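Local coordinates for acetyl-CoA hydrolase/transferase family protein (Porphyromonas gingivalis, PDB 2NVV) that binds zinc and probably hydrolyses acetyl-CoA or transfers coenzyme A between acetate and another carboxylic acid, at residues V240-K244 and A245-P249; I314-I317 and Y318-D322; H479-L482 and A483-D487; L108-D111 and L112-F116. One frame throughout, in Å; residues are numbered along the deposited sequence.

Overall arrangement
All four contacts are local, in series along the chain, and none nests in or crosses another. Contact 4 comes first and closes the end of helix 108-113, in the N-terminal domain, in chain order after strand 99-100 and before strand 122-127 of the parallel sheet. Contact 1 ends the long helix 226-245 and turns the chain toward strand 255-257. Contact 2 joins helix 311-318 to the short helix 321-324, with its centre about 36 Å from that of contact 1. Contact 3 ends helix 477-484 near the C terminus; it and contact 2 lie on opposite sides of the chain's centre, their own centres about 50 Å apart. Contacts 1, 3 and 4 also touch the second subunit.

Contact 1 (V240-K244 and A245-P249); sequences VSEMK and AGRIP
The guanidinium of Arg247 has Ala245 CB over one face, toward the rim, and the carboxylate of Glu242 at its edge. Glu242 OE2 lies 2.5 Å from Arg247 NH2 in a salt bridge, the two flat groups turned 53° against each other. Arg247 NH2 sits close to both carboxylate oxygens, and Glu242 OE1 makes a further salt bridge to Arg432, so the buried carboxylate is shared between two arginines. The Glu242 chain gets there by bending at chi2 (-57°), which folds its end back over the turn. Next to this pair helix 226-245 ends in a Schellman motif. Gly246 takes a positive phi of 90°, Arg247 N bonds to Glu242 O at 2.9 Å, and Gly246 N bonds to Met243 O at 3.1 Å from above the carbonyl plane. The turned chain then lays Ile248 back against the helix. Its CD1 meets Glu242 CB at 3.5 Å, and its CB meets CG of Met243, a selenomethionine, at 3.7 Å. Met243 CA also makes a CH...O contact with Ile248 O, at 3.4 Å. Arg247 packs on Gly115 and Pro249 on Pro179, both of the second subunit.

Contact 2 (I314-I317 and Y318-D322); sequences IQDI and YANLD
Tyr318 folds back along its own helix over Ile314. Tyr318 CB sits 3.5 Å from Ile314 O, and that carbonyl oxygen also lies over one face of the ring, toward the rim on the CG side. Farther out on the same face the Ile314 side chain takes over. Ile314 CG1, anti to the backbone N (chi1 -168°), makes a CH-pi contact 3.9 Å from the ring centroid, 26° off the normal. At the far end Ile314 CD1 meets Tyr318 CZ at 3.5 Å and stays beside OH. Ile314 O is thus covered by the ring while it accepts a nearly straight bond from Tyr318 N at 3.0 Å. This is the last turn of helix 311-318, joined by a tight connection to helix 321-324. Asn320 stands at the N-cap position of the second helix, but its side chain makes no capping bond and reaches back instead. Asn320 ND2 donates to Asp316 O at 2.7 Å, the acceptor lying 22° out of the Asn320 amide plane. Asn320 N bonds to Ile317 O at 2.8 Å, approaching from above the carbonyl plane. Asp316 OD2 forms a salt bridge with Lys295. Ile317 CG2 lies near the Tyr318 ring and, at 4.4 Å, loosely against Leu321 CD1. Ile314 and Ile317 rest on Leu307 of strand 306-307, while Tyr318 leans on Thr140 and Ile167.

Contact 3 (H479-L482 and A483-D487); sequences HQEL and AKSGD
Glu481 holds the turn at the end of helix 477-484 with both its backbone carbonyl and its side chain. Ser485 N bonds to Glu481 O at 2.8 Å, close to straight at 162°, and Gly486 N adds a weak, longer bond to the same oxygen at 3.4 Å. Alongside these bonds, the hydroxyl of Ser485 faces Glu481 OE1; the bond between them is modelled so short that its length is doubtful. Glu481 CG, anti to the backbone N (chi1 -176°), sets out toward the turn and comes within 3.4 Å of Asp487 O, and the bend at chi2 then brings the carboxylate over Ser485. Leu482 approaches the turn from another side, its CD1 3.7 Å from Gly486 O. One residue earlier along the helix, the side chains of Gln480 and Lys484 run side by side and point the same way, and Lys484 NZ makes a long, weak ion pair with Asp473 of the second subunit. Gly486, at a positive phi of 92°, is where the chain leaves helical geometry. In the next shell, Tyr496 OH bonds to Glu481 OE2, and Asn490 and Val491 pack against the same side chain. Asp487 is tied to Arg489 by a salt bridge. The helix is the last of the chain, with the tail to Tyr496 returning along its Glu481 side. The His479 side chain lies about 8 Å from that of the zinc ligand His411, packs on Leu472 of the second subunit, and makes a weak hydrogen bond through NE2 to Met408 O, just past strand 405-406.

Contact 4 (L108-D111 and L112-F116); sequences LAQD and LRYGF
A Schellman motif ends helix 108-113, and Asp111, Tyr114 and Phe116 meet around it. Phe116 N bonds to Asp111 O at 2.9 Å, nearly in line with the carbonyl. Inside this loop Gly115, at a positive phi of 89°, bonds through its N to Leu112 O at 3.0 Å. The Tyr114 ring lies back over the helix, with Gln110 O over one face and Gln110 CB making a CH-pi contact 4.3 Å from the ring centroid. Asp111 CG meets Phe116 CD2 at 3.5 Å, while Phe116 CE2 sits in plane at the edge of the Tyr114 ring. The motif follows strand 99-100, on the way to strand 122-127 of the Rossmann-like N-terminal sheet. Gln110 CG is placed between the backbone N and carbonyl carbon (chi1 59°), a rotation that carries its amide alongside Asp111. Gln110 NE2 donates to Asp111 OD1 at 3.2 Å, and OE1 accepts from Arg182. Arg113 lays one guanidinium face over Gln110 CA and is held by salt bridges to Asp178, Glu175 and Glu334. From the second subunit Tyr387 stacks on Tyr114, and Arg432 makes a cation-pi contact with Phe116.

Contact 1 (V240-K244 and A245-P249)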
ATOM      1  N   VAL A 240      22.109 -11.979  -5.060  1.00  6.39           N
ATOM      2  CA  VAL A 240      23.282 -11.884  -5.935  1.00  6.47           C
ATOM      3  C   VAL A 240      22.860 -12.350  -7.334  1.00  6.39           C
ATOM      4  O   VAL A 240      23.299 -11.821  -8.350  1.00  6.39           O
ATOM      5  CB  VAL A 240      24.483 -12.770  -5.458  1.00  6.39           C
ATOM      6  CG1 VAL A 240      24.677 -12.636  -3.967  1.00  6.69           C
ATOM      7  CG2 VAL A 240      24.273 -14.213  -5.835  1.00  6.39           C
ATOM      8  N   SER A 241      21.976 -13.333  -7.365  1.00  6.39           N
ATOM      9  CA  SER A 241      21.507 -13.894  -8.611  1.00  6.39           C
ATOM     10  C   SER A 241      20.731 -12.884  -9.430  1.00  6.39           C
ATOM     11  O   SER A 241      20.783 -12.891 -10.668  1.00  6.39           O
ATOM     12  CB  SER A 241      20.646 -15.107  -8.306  1.00  6.39           C
ATOM     13  OG  SER A 241      19.989 -15.545  -9.470  1.00  6.73           O
ATOM     14  N   GLU A 242      20.008 -12.010  -8.735  1.00  7.10           N
ATOM     15  CA  GLU A 242      19.211 -10.971  -9.375  1.00  6.39           C
ATOM     16  C   GLU A 242      20.092  -9.889  -9.951  1.00  6.44           C
ATOM     17  O   GLU A 242      19.797  -9.352 -11.019  1.00  6.74           O
ATOM     18  CB  GLU A 242      18.238 -10.357  -8.367  1.00  6.83           C
ATOM     19  CG  GLU A 242      17.058 -11.252  -8.037  1.00  6.84           C
ATOM     20  CD  GLU A 242      16.283 -11.643  -9.278  1.00  7.25           C
ATOM     21  OE1 GLU A 242      15.612 -10.764  -9.868  1.00  9.45           O
ATOM     22  OE2 GLU A 242      16.359 -12.827  -9.670  1.00  6.98           O
HETATM   23  N   MSE A 243      21.172  -9.565  -9.246  1.00  7.49           N
HETATM   24  CA  MSE A 243      22.093  -8.537  -9.720  1.00  7.98           C
HETATM   25  C   MSE A 243      22.744  -8.955 -11.023  1.00  8.27           C
HETATM   26  O   MSE A 243      22.860  -8.153 -11.953  1.00  9.46           O
HETATM   27  CB  MSE A 243      23.184  -8.257  -8.694  1.00  9.04           C
HETATM   28  CG  MSE A 243      22.701  -7.584  -7.433  1.00 13.16           C
HETATM   29 SE   MSE A 243      24.193  -6.970  -6.390  1.00 21.36          SE
HETATM   30  CE  MSE A 243      24.646  -8.559  -5.433  1.00 18.28           C
ATOM     31  N   LYS A 244      23.169 -10.212 -11.099  1.00  8.39           N
ATOM     32  CA  LYS A 244      23.811 -10.703 -12.310  1.00  8.71           C
ATOM     33  C   LYS A 244      22.818 -10.914 -13.437  1.00  7.92           C
ATOM     34  O   LYS A 244      23.201 -10.991 -14.589  1.00  9.05           O
ATOM     35  CB  LYS A 244      24.572 -11.996 -12.027  1.00  9.98           C
ATOM     36  CG  LYS A 244      23.715 -13.214 -11.780  1.00 12.98           C
ATOM     37  CD  LYS A 244      24.587 -14.416 -11.388  1.00 15.23           C
ATOM     38  CE  LYS A 244      25.786 -14.582 -12.339  1.00 16.39           C
ATOM     39  NZ  LYS A 244      25.388 -14.653 -13.794  1.00 16.29           N
ATOM     40  N   ALA A 245      21.539 -11.002 -13.097  1.00  7.43           N
ATOM     41  CA  ALA A 245      20.483 -11.171 -14.089  1.00  6.86           C
ATOM     42  C   ALA A 245      20.122  -9.783 -14.629  1.00  7.65           C
ATOM     43  O   ALA A 245      19.424  -9.651 -15.645  1.00  7.90           O
ATOM     44  CB  ALA A 245      19.252 -11.828 -13.443  1.00  6.39           C
ATOM     45  N   GLY A 246      20.600  -8.750 -13.934  1.00  7.09           N
ATOM     46  CA  GLY A 246      20.322  -7.383 -14.338  1.00  6.89           C
ATOM     47  C   GLY A 246      19.057  -6.787 -13.741  1.00  6.39           C
ATOM     48  O   GLY A 246      18.605  -5.718 -14.174  1.00  6.39           O
ATOM     49  N   ARG A 247      18.488  -7.457 -12.743  1.00  6.39           N
ATOM     50  CA  ARG A 247      17.266  -6.975 -12.114  1.00  7.75           C
ATOM     51  C   ARG A 247      17.492  -6.147 -10.854  1.00  6.39           C
ATOM     52  O   ARG A 247      16.548  -5.680 -10.234  1.00  6.39           O
ATOM     53  CB  ARG A 247      16.331  -8.149 -11.833  1.00  8.65           C
ATOM     54  CG  ARG A 247      15.475  -8.524 -13.047  1.00  8.89           C
ATOM     55  CD  ARG A 247      14.809  -9.862 -12.869  1.00 10.19           C
ATOM     56  NE  ARG A 247      15.479 -10.877 -13.674  1.00 11.58           N
ATOM     57  CZ  ARG A 247      15.785 -12.098 -13.242  1.00 12.94           C
ATOM     58  NH1 ARG A 247      16.396 -12.963 -14.045  1.00 14.63           N
ATOM     59  NH2 ARG A 247      15.488 -12.462 -12.002  1.00 13.05           N
ATOM     60  N   ILE A 248      18.753  -5.977 -10.485  1.00  6.39           N
ATOM     61  CA  ILE A 248      19.146  -5.175  -9.344  1.00  6.39           C
ATOM     62  C   ILE A 248      20.482  -4.580  -9.753  1.00  6.39           C
ATOM     63  O   ILE A 248      21.352  -5.294 -10.253  1.00  6.39           O
ATOM     64  CB  ILE A 248      19.360  -6.008  -8.058  1.00  6.39           C
ATOM     65  CG1 ILE A 248      18.069  -6.722  -7.663  1.00  6.50           C
ATOM     66  CG2 ILE A 248      19.805  -5.082  -6.908  1.00  6.39           C
ATOM     67  CD1 ILE A 248      18.190  -7.491  -6.374  1.00  6.39           C
ATOM     68  N   PRO A 249      20.660  -3.265  -9.563  1.00  6.39           N
ATOM     69  CA  PRO A 249      21.935  -2.643  -9.945  1.00  7.08           C
ATOM     70  C   PRO A 249      23.129  -3.309  -9.279  1.00  6.85           C
ATOM     71  O   PRO A 249      23.066  -3.681  -8.107  1.00  6.61           O
ATOM     72  CB  PRO A 249      21.756  -1.169  -9.551  1.00  6.39           C
ATOM     73  CG  PRO A 249      20.562  -1.162  -8.633  1.00  6.65           C
ATOM     74  CD  PRO A 249      19.675  -2.256  -9.139  1.00  6.39           C
TER

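Contact 2 (I314-I317 and Y318-D322)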
ATOM      1  N   ILE A 314      25.597  -2.164  22.972  1.00  7.25           N
ATOM      2  CA  ILE A 314      25.391  -0.734  23.204  1.00  6.39           C
ATOM      3  C   ILE A 314      26.578  -0.136  23.926  1.00  6.70           C
ATOM      4  O   ILE A 314      26.932   1.006  23.678  1.00  6.87           O
ATOM      5  CB  ILE A 314      24.110  -0.461  24.013  1.00  6.39           C
ATOM      6  CG1 ILE A 314      23.783   1.030  23.965  1.00  6.39           C
ATOM      7  CG2 ILE A 314      24.283  -0.895  25.460  1.00  6.68           C
ATOM      8  CD1 ILE A 314      23.443   1.543  22.582  1.00  6.39           C
ATOM      9  N   GLN A 315      27.205  -0.912  24.806  1.00  7.02           N
ATOM     10  CA  GLN A 315      28.376  -0.427  25.536  1.00  7.08           C
ATOM     11  C   GLN A 315      29.565  -0.329  24.590  1.00  6.39           C
ATOM     12  O   GLN A 315      30.396   0.573  24.718  1.00  6.39           O
ATOM     13  CB  GLN A 315      28.716  -1.349  26.704  1.00  8.57           C
ATOM     14  CG  GLN A 315      27.603  -1.447  27.736  1.00 10.50           C
ATOM     15  CD  GLN A 315      28.013  -2.204  28.986  1.00 12.07           C
ATOM     16  OE1 GLN A 315      28.505  -3.332  28.912  1.00 11.33           O
ATOM     17  NE2 GLN A 315      27.801  -1.584  30.152  1.00 12.57           N
ATOM     18  N   ASP A 316      29.642  -1.245  23.629  1.00  6.39           N
ATOM     19  CA  ASP A 316      30.736  -1.209  22.673  1.00  6.49           C
ATOM     20  C   ASP A 316      30.612   0.029  21.777  1.00  6.52           C
ATOM     21  O   ASP A 316      31.608   0.678  21.431  1.00  6.76           O
ATOM     22  CB  ASP A 316      30.739  -2.481  21.824  1.00  6.44           C
ATOM     23  CG  ASP A 316      31.842  -2.483  20.773  1.00  6.39           C
ATOM     24  OD1 ASP A 316      32.990  -2.116  21.098  1.00  6.92           O
ATOM     25  OD2 ASP A 316      31.560  -2.864  19.620  1.00  6.39           O
ATOM     26  N   ILE A 317      29.380   0.356  21.401  1.00  6.39           N
ATOM     27  CA  ILE A 317      29.128   1.517  20.566  1.00  6.91           C
ATOM     28  C   ILE A 317      29.498   2.790  21.323  1.00  6.99           C
ATOM     29  O   ILE A 317      30.263   3.615  20.833  1.00  6.93           O
ATOM     30  CB  ILE A 317      27.641   1.577  20.145  1.00  7.44           C
ATOM     31  CG1 ILE A 317      27.327   0.414  19.198  1.00  7.02           C
ATOM     32  CG2 ILE A 317      27.326   2.915  19.473  1.00  6.39           C
ATOM     33  CD1 ILE A 317      25.870   0.292  18.813  1.00  6.39           C
ATOM     34  N   TYR A 318      28.960   2.940  22.525  1.00  7.03           N
ATOM     35  CA  TYR A 318      29.241   4.118  23.341  1.00  7.46           C
ATOM     36  C   TYR A 318      30.716   4.283  23.701  1.00  6.39           C
ATOM     37  O   TYR A 318      31.154   5.393  24.027  1.00  6.65           O
ATOM     38  CB  TYR A 318      28.417   4.073  24.622  1.00  6.41           C
ATOM     39  CG  TYR A 318      26.943   4.257  24.405  1.00  6.39           C
ATOM     40  CD1 TYR A 318      26.035   4.008  25.432  1.00  6.39           C
ATOM     41  CD2 TYR A 318      26.449   4.698  23.181  1.00  6.39           C
ATOM     42  CE1 TYR A 318      24.667   4.200  25.246  1.00  6.39           C
ATOM     43  CE2 TYR A 318      25.087   4.886  22.984  1.00  6.39           C
ATOM     44  CZ  TYR A 318      24.203   4.640  24.018  1.00  6.39           C
ATOM     45  OH  TYR A 318      22.862   4.851  23.818  1.00  6.39           O
ATOM     46  N   ALA A 319      31.471   3.188  23.653  1.00  6.39           N
ATOM     47  CA  ALA A 319      32.900   3.225  23.965  1.00  6.50           C
ATOM     48  C   ALA A 319      33.695   3.483  22.697  1.00  7.14           C
ATOM     49  O   ALA A 319      34.903   3.711  22.751  1.00  6.94           O
ATOM     50  CB  ALA A 319      33.344   1.906  24.595  1.00  6.39           C
ATOM     51  N   ASN A 320      32.998   3.461  21.563  1.00  6.39           N
ATOM     52  CA  ASN A 320      33.609   3.673  20.256  1.00  7.01           C
ATOM     53  C   ASN A 320      32.775   4.570  19.350  1.00  8.20           C
ATOM     54  O   ASN A 320      32.483   4.221  18.203  1.00  8.28           O
ATOM     55  CB  ASN A 320      33.835   2.330  19.570  1.00  7.64           C
ATOM     56  CG  ASN A 320      34.802   1.462  20.328  1.00  7.34           C
ATOM     57  OD1 ASN A 320      35.994   1.759  20.386  1.00  9.59           O
ATOM     58  ND2 ASN A 320      34.296   0.393  20.934  1.00  6.39           N
ATOM     59  N   LEU A 321      32.383   5.725  19.870  1.00  9.38           N
ATOM     60  CA  LEU A 321      31.610   6.671  19.080  1.00  9.55           C
ATOM     61  C   LEU A 321      32.503   7.100  17.916  1.00 10.05           C
ATOM     62  O   LEU A 321      32.035   7.595  16.892  1.00 10.19           O
ATOM     63  CB  LEU A 321      31.204   7.861  19.945  1.00  8.80           C
ATOM     64  CG  LEU A 321      29.776   7.818  20.505  1.00  6.83           C
ATOM     65  CD1 LEU A 321      29.425   6.438  20.964  1.00  7.10           C
ATOM     66  CD2 LEU A 321      29.655   8.813  21.658  1.00  7.62           C
ATOM     67  N   ASP A 322      33.803   6.876  18.086  1.00 11.72           N
ATOM     68  CA  ASP A 322      34.807   7.191  17.064  1.00 14.05           C
ATOM     69  C   ASP A 322      34.550   6.445  15.753  1.00 13.50           C
ATOM     70  O   ASP A 322      34.849   6.935  14.659  1.00 13.73           O
ATOM     71  CB  ASP A 322      36.208   6.821  17.565  1.00 14.09           C
ATOM     72  CG  ASP A 322      36.204   5.610  18.492  1.00 15.61           C
ATOM     73  OD1 ASP A 322      35.610   5.730  19.593  1.00 17.09           O
ATOM     74  OD2 ASP A 322      36.791   4.555  18.146  1.00 15.67           O
TER

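Contact 3 (H479-L482 and A483-D487)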
ATOM      1  N   HIS A 479      -7.057 -24.367   8.202  1.00  7.49           N
ATOM      2  CA  HIS A 479      -7.242 -23.733   9.501  1.00  8.26           C
ATOM      3  C   HIS A 479      -8.291 -24.484  10.305  1.00  8.39           C
ATOM      4  O   HIS A 479      -8.145 -24.678  11.520  1.00  9.74           O
ATOM      5  CB  HIS A 479      -7.708 -22.295   9.308  1.00  6.39           C
ATOM      6  CG  HIS A 479      -6.784 -21.469   8.477  1.00  6.39           C
ATOM      7  ND1 HIS A 479      -5.662 -20.860   8.996  1.00  6.82           N
ATOM      8  CD2 HIS A 479      -6.824 -21.129   7.166  1.00  6.39           C
ATOM      9  CE1 HIS A 479      -5.054 -20.173   8.045  1.00  6.51           C
ATOM     10  NE2 HIS A 479      -5.740 -20.320   6.924  1.00  6.39           N
ATOM     11  N   GLN A 480      -9.363 -24.878   9.620  1.00  7.41           N
ATOM     12  CA  GLN A 480     -10.437 -25.611  10.255  1.00  7.58           C
ATOM     13  C   GLN A 480      -9.933 -26.948  10.756  1.00  8.43           C
ATOM     14  O   GLN A 480     -10.268 -27.356  11.862  1.00  8.69           O
ATOM     15  CB  GLN A 480     -11.590 -25.828   9.273  1.00  8.38           C
ATOM     16  CG  GLN A 480     -12.471 -24.608   9.055  1.00  8.34           C
ATOM     17  CD  GLN A 480     -13.538 -24.840   8.000  1.00  9.68           C
ATOM     18  OE1 GLN A 480     -14.612 -24.242   8.044  1.00 10.97           O
ATOM     19  NE2 GLN A 480     -13.243 -25.700   7.038  1.00 10.11           N
ATOM     20  N   GLU A 481      -9.123 -27.630   9.948  1.00  8.95           N
ATOM     21  CA  GLU A 481      -8.586 -28.938  10.337  1.00 10.05           C
ATOM     22  C   GLU A 481      -7.627 -28.837  11.505  1.00  9.81           C
ATOM     23  O   GLU A 481      -7.546 -29.750  12.318  1.00  9.55           O
ATOM     24  CB  GLU A 481      -7.875 -29.618   9.160  1.00 11.31           C
ATOM     25  CG  GLU A 481      -7.386 -31.028   9.485  1.00 13.92           C
ATOM     26  CD  GLU A 481      -8.529 -32.000   9.801  1.00 14.21           C
ATOM     27  OE1 GLU A 481      -8.304 -32.962  10.560  1.00 15.46           O
ATOM     28  OE2 GLU A 481      -9.649 -31.811   9.281  1.00 14.61           O
ATOM     29  N   LEU A 482      -6.893 -27.735  11.596  1.00  8.97           N
ATOM     30  CA  LEU A 482      -5.962 -27.563  12.703  1.00  8.52           C
ATOM     31  C   LEU A 482      -6.748 -27.554  13.999  1.00  9.62           C
ATOM     32  O   LEU A 482      -6.321 -28.117  15.002  1.00  8.80           O
ATOM     33  CB  LEU A 482      -5.206 -26.243  12.578  1.00  7.95           C
ATOM     34  CG  LEU A 482      -4.360 -25.844  13.793  1.00  6.63           C
ATOM     35  CD1 LEU A 482      -3.267 -26.896  14.047  1.00  7.11           C
ATOM     36  CD2 LEU A 482      -3.737 -24.483  13.544  1.00  6.39           C
ATOM     37  N   ALA A 483      -7.909 -26.905  13.958  1.00 11.07           N
ATOM     38  CA  ALA A 483      -8.787 -26.769  15.113  1.00 11.31           C
ATOM     39  C   ALA A 483      -9.473 -28.079  15.451  1.00 12.68           C
ATOM     40  O   ALA A 483      -9.768 -28.358  16.614  1.00 13.25           O
ATOM     41  CB  ALA A 483      -9.827 -25.691  14.845  1.00  9.94           C
ATOM     42  N   LYS A 484      -9.718 -28.894  14.432  1.00 14.50           N
ATOM     43  CA  LYS A 484     -10.378 -30.176  14.639  1.00 15.35           C
ATOM     44  C   LYS A 484      -9.417 -31.297  15.052  1.00 14.26           C
ATOM     45  O   LYS A 484      -9.618 -31.934  16.082  1.00 14.47           O
ATOM     46  CB  LYS A 484     -11.134 -30.574  13.370  1.00 17.61           C
ATOM     47  CG  LYS A 484     -11.889 -29.406  12.729  1.00 20.76           C
ATOM     48  CD  LYS A 484     -12.824 -28.704  13.737  1.00 23.94           C
ATOM     49  CE  LYS A 484     -12.773 -27.170  13.629  1.00 24.67           C
ATOM     50  NZ  LYS A 484     -13.281 -26.646  12.336  1.00 26.30           N
ATOM     51  N   SER A 485      -8.367 -31.516  14.260  1.00 13.75           N
ATOM     52  CA  SER A 485      -7.385 -32.582  14.512  1.00 12.88           C
ATOM     53  C   SER A 485      -6.073 -32.145  15.124  1.00 12.20           C
ATOM     54  O   SER A 485      -5.421 -32.930  15.804  1.00 11.79           O
ATOM     55  CB  SER A 485      -7.048 -33.317  13.213  1.00 13.58           C
ATOM     56  OG  SER A 485      -8.186 -33.953  12.670  1.00 15.49           O
ATOM     57  N   GLY A 486      -5.669 -30.910  14.855  1.00 11.95           N
ATOM     58  CA  GLY A 486      -4.407 -30.422  15.377  1.00 10.52           C
ATOM     59  C   GLY A 486      -3.304 -30.670  14.364  1.00 11.12           C
ATOM     60  O   GLY A 486      -2.137 -30.345  14.601  1.00 10.90           O
ATOM     61  N   ASP A 487      -3.680 -31.254  13.229  1.00 11.75           N
ATOM     62  CA  ASP A 487      -2.734 -31.557  12.162  1.00 11.43           C
ATOM     63  C   ASP A 487      -3.379 -31.275  10.803  1.00 10.90           C
ATOM     64  O   ASP A 487      -4.301 -31.975  10.388  1.00 11.29           O
ATOM     65  CB  ASP A 487      -2.310 -33.024  12.227  1.00 11.25           C
ATOM     66  CG  ASP A 487      -1.126 -33.330  11.322  1.00 12.39           C
ATOM     67  OD1 ASP A 487      -1.060 -32.769  10.212  1.00 12.34           O
ATOM     68  OD2 ASP A 487      -0.265 -34.139  11.718  1.00 14.15           O
TER

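Contact 4 (L108-D111 and L112-F116)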
ATOM      1  N   LEU A 108       1.349   7.553  11.388  1.00 14.86           N
ATOM      2  CA  LEU A 108       0.861   8.076  12.674  1.00 14.86           C
ATOM      3  C   LEU A 108       1.204   9.535  12.993  1.00 14.86           C
ATOM      4  O   LEU A 108       0.361  10.287  13.492  1.00  6.44           O
ATOM      5  CB  LEU A 108       1.336   7.186  13.830  1.00 14.86           C
ATOM      6  CG  LEU A 108       0.865   7.608  15.230  1.00 14.86           C
ATOM      7  CD1 LEU A 108      -0.647   7.633  15.293  1.00 14.86           C
ATOM      8  CD2 LEU A 108       1.407   6.647  16.259  1.00 14.86           C
ATOM      9  N   ALA A 109       2.442   9.927  12.719  1.00  6.39           N
ATOM     10  CA  ALA A 109       2.875  11.295  12.981  1.00  6.46           C
ATOM     11  C   ALA A 109       2.057  12.357  12.248  1.00  6.68           C
ATOM     12  O   ALA A 109       1.521  13.273  12.874  1.00  6.39           O
ATOM     13  CB  ALA A 109       4.347  11.454  12.636  1.00  6.39           C
ATOM     14  N   GLN A 110       1.956  12.247  10.929  1.00  6.39           N
ATOM     15  CA  GLN A 110       1.208  13.239  10.177  1.00  6.39           C
ATOM     16  C   GLN A 110      -0.280  13.200  10.464  1.00  6.49           C
ATOM     17  O   GLN A 110      -0.935  14.240  10.498  1.00  6.39           O
ATOM     18  CB  GLN A 110       1.436  13.084   8.670  1.00  6.39           C
ATOM     19  CG  GLN A 110       1.053  11.743   8.116  1.00  6.39           C
ATOM     20  CD  GLN A 110       0.883  11.759   6.603  1.00  6.39           C
ATOM     21  OE1 GLN A 110       1.702  12.318   5.876  1.00  6.39           O
ATOM     22  NE2 GLN A 110      -0.180  11.130   6.124  1.00  6.66           N
ATOM     23  N   ASP A 111      -0.820  12.005  10.667  1.00  6.39           N
ATOM     24  CA  ASP A 111      -2.245  11.863  10.938  1.00  6.52           C
ATOM     25  C   ASP A 111      -2.608  12.461  12.282  1.00  6.39           C
ATOM     26  O   ASP A 111      -3.762  12.815  12.524  1.00  6.50           O
ATOM     27  CB  ASP A 111      -2.649  10.390  10.874  1.00  7.65           C
ATOM     28  CG  ASP A 111      -2.758   9.883   9.449  1.00  7.46           C
ATOM     29  OD1 ASP A 111      -2.292  10.587   8.531  1.00  6.39           O
ATOM     30  OD2 ASP A 111      -3.305   8.779   9.241  1.00  9.68           O
ATOM     31  N   LEU A 112      -1.616  12.555  13.158  1.00  6.39           N
ATOM     32  CA  LEU A 112      -1.813  13.143  14.471  1.00  7.17           C
ATOM     33  C   LEU A 112      -1.913  14.640  14.237  1.00  6.39           C
ATOM     34  O   LEU A 112      -2.771  15.309  14.794  1.00  6.39           O
ATOM     35  CB  LEU A 112      -0.624  12.825  15.378  1.00  6.39           C
ATOM     36  CG  LEU A 112      -0.780  11.571  16.245  1.00  6.96           C
ATOM     37  CD1 LEU A 112       0.560  11.180  16.867  1.00  6.39           C
ATOM     38  CD2 LEU A 112      -1.831  11.844  17.321  1.00  6.39           C
ATOM     39  N   ARG A 113      -1.025  15.157  13.393  1.00  6.74           N
ATOM     40  CA  ARG A 113      -1.005  16.570  13.066  1.00  6.39           C
ATOM     41  C   ARG A 113      -2.275  16.961  12.321  1.00  6.39           C
ATOM     42  O   ARG A 113      -2.788  18.060  12.509  1.00  7.15           O
ATOM     43  CB  ARG A 113       0.234  16.900  12.229  1.00  6.90           C
ATOM     44  CG  ARG A 113       1.553  16.614  12.938  1.00  7.05           C
ATOM     45  CD  ARG A 113       2.698  17.382  12.301  1.00  6.39           C
ATOM     46  NE  ARG A 113       2.931  16.979  10.916  1.00  6.39           N
ATOM     47  CZ  ARG A 113       3.734  15.994  10.535  1.00  6.55           C
ATOM     48  NH1 ARG A 113       3.859  15.718   9.244  1.00  6.39           N
ATOM     49  NH2 ARG A 113       4.418  15.297  11.438  1.00  6.52           N
ATOM     50  N   TYR A 114      -2.781  16.061  11.483  1.00  6.39           N
ATOM     51  CA  TYR A 114      -4.007  16.301  10.719  1.00  6.39           C
ATOM     52  C   TYR A 114      -5.226  16.356  11.646  1.00  6.39           C
ATOM     53  O   TYR A 114      -6.293  16.818  11.254  1.00  7.37           O
ATOM     54  CB  TYR A 114      -4.225  15.193   9.673  1.00  6.39           C
ATOM     55  CG  TYR A 114      -3.157  15.124   8.605  1.00  6.39           C
ATOM     56  CD1 TYR A 114      -2.221  16.150   8.461  1.00  6.39           C
ATOM     57  CD2 TYR A 114      -3.092  14.044   7.720  1.00  6.39           C
ATOM     58  CE1 TYR A 114      -1.241  16.101   7.459  1.00  6.39           C
ATOM     59  CE2 TYR A 114      -2.120  13.991   6.716  1.00  6.39           C
ATOM     60  CZ  TYR A 114      -1.200  15.024   6.595  1.00  6.39           C
ATOM     61  OH  TYR A 114      -0.237  14.986   5.619  1.00  6.39           O
ATOM     62  N   GLY A 115      -5.054  15.865  12.869  1.00  6.39           N
ATOM     63  CA  GLY A 115      -6.124  15.866  13.844  1.00  6.39           C
ATOM     64  C   GLY A 115      -6.992  14.625  13.788  1.00  6.69           C
ATOM     65  O   GLY A 115      -8.059  14.588  14.418  1.00  6.39           O
ATOM     66  N   PHE A 116      -6.546  13.608  13.047  1.00  6.39           N
ATOM     67  CA  PHE A 116      -7.319  12.376  12.903  1.00  6.61           C
ATOM     68  C   PHE A 116      -7.597  11.652  14.219  1.00  6.39           C
ATOM     69  O   PHE A 116      -8.644  11.030  14.386  1.00  6.92           O
ATOM     70  CB  PHE A 116      -6.627  11.437  11.922  1.00  6.39           C
ATOM     71  CG  PHE A 116      -6.635  11.931  10.505  1.00  7.06           C
ATOM     72  CD1 PHE A 116      -7.326  13.090  10.158  1.00  6.81           C
ATOM     73  CD2 PHE A 116      -5.948  11.241   9.506  1.00  6.96           C
ATOM     74  CE1 PHE A 116      -7.329  13.556   8.838  1.00  6.39           C
ATOM     75  CE2 PHE A 116      -5.949  11.703   8.177  1.00  7.38           C
ATOM     76  CZ  PHE A 116      -6.642  12.865   7.849  1.00  6.39           C
TER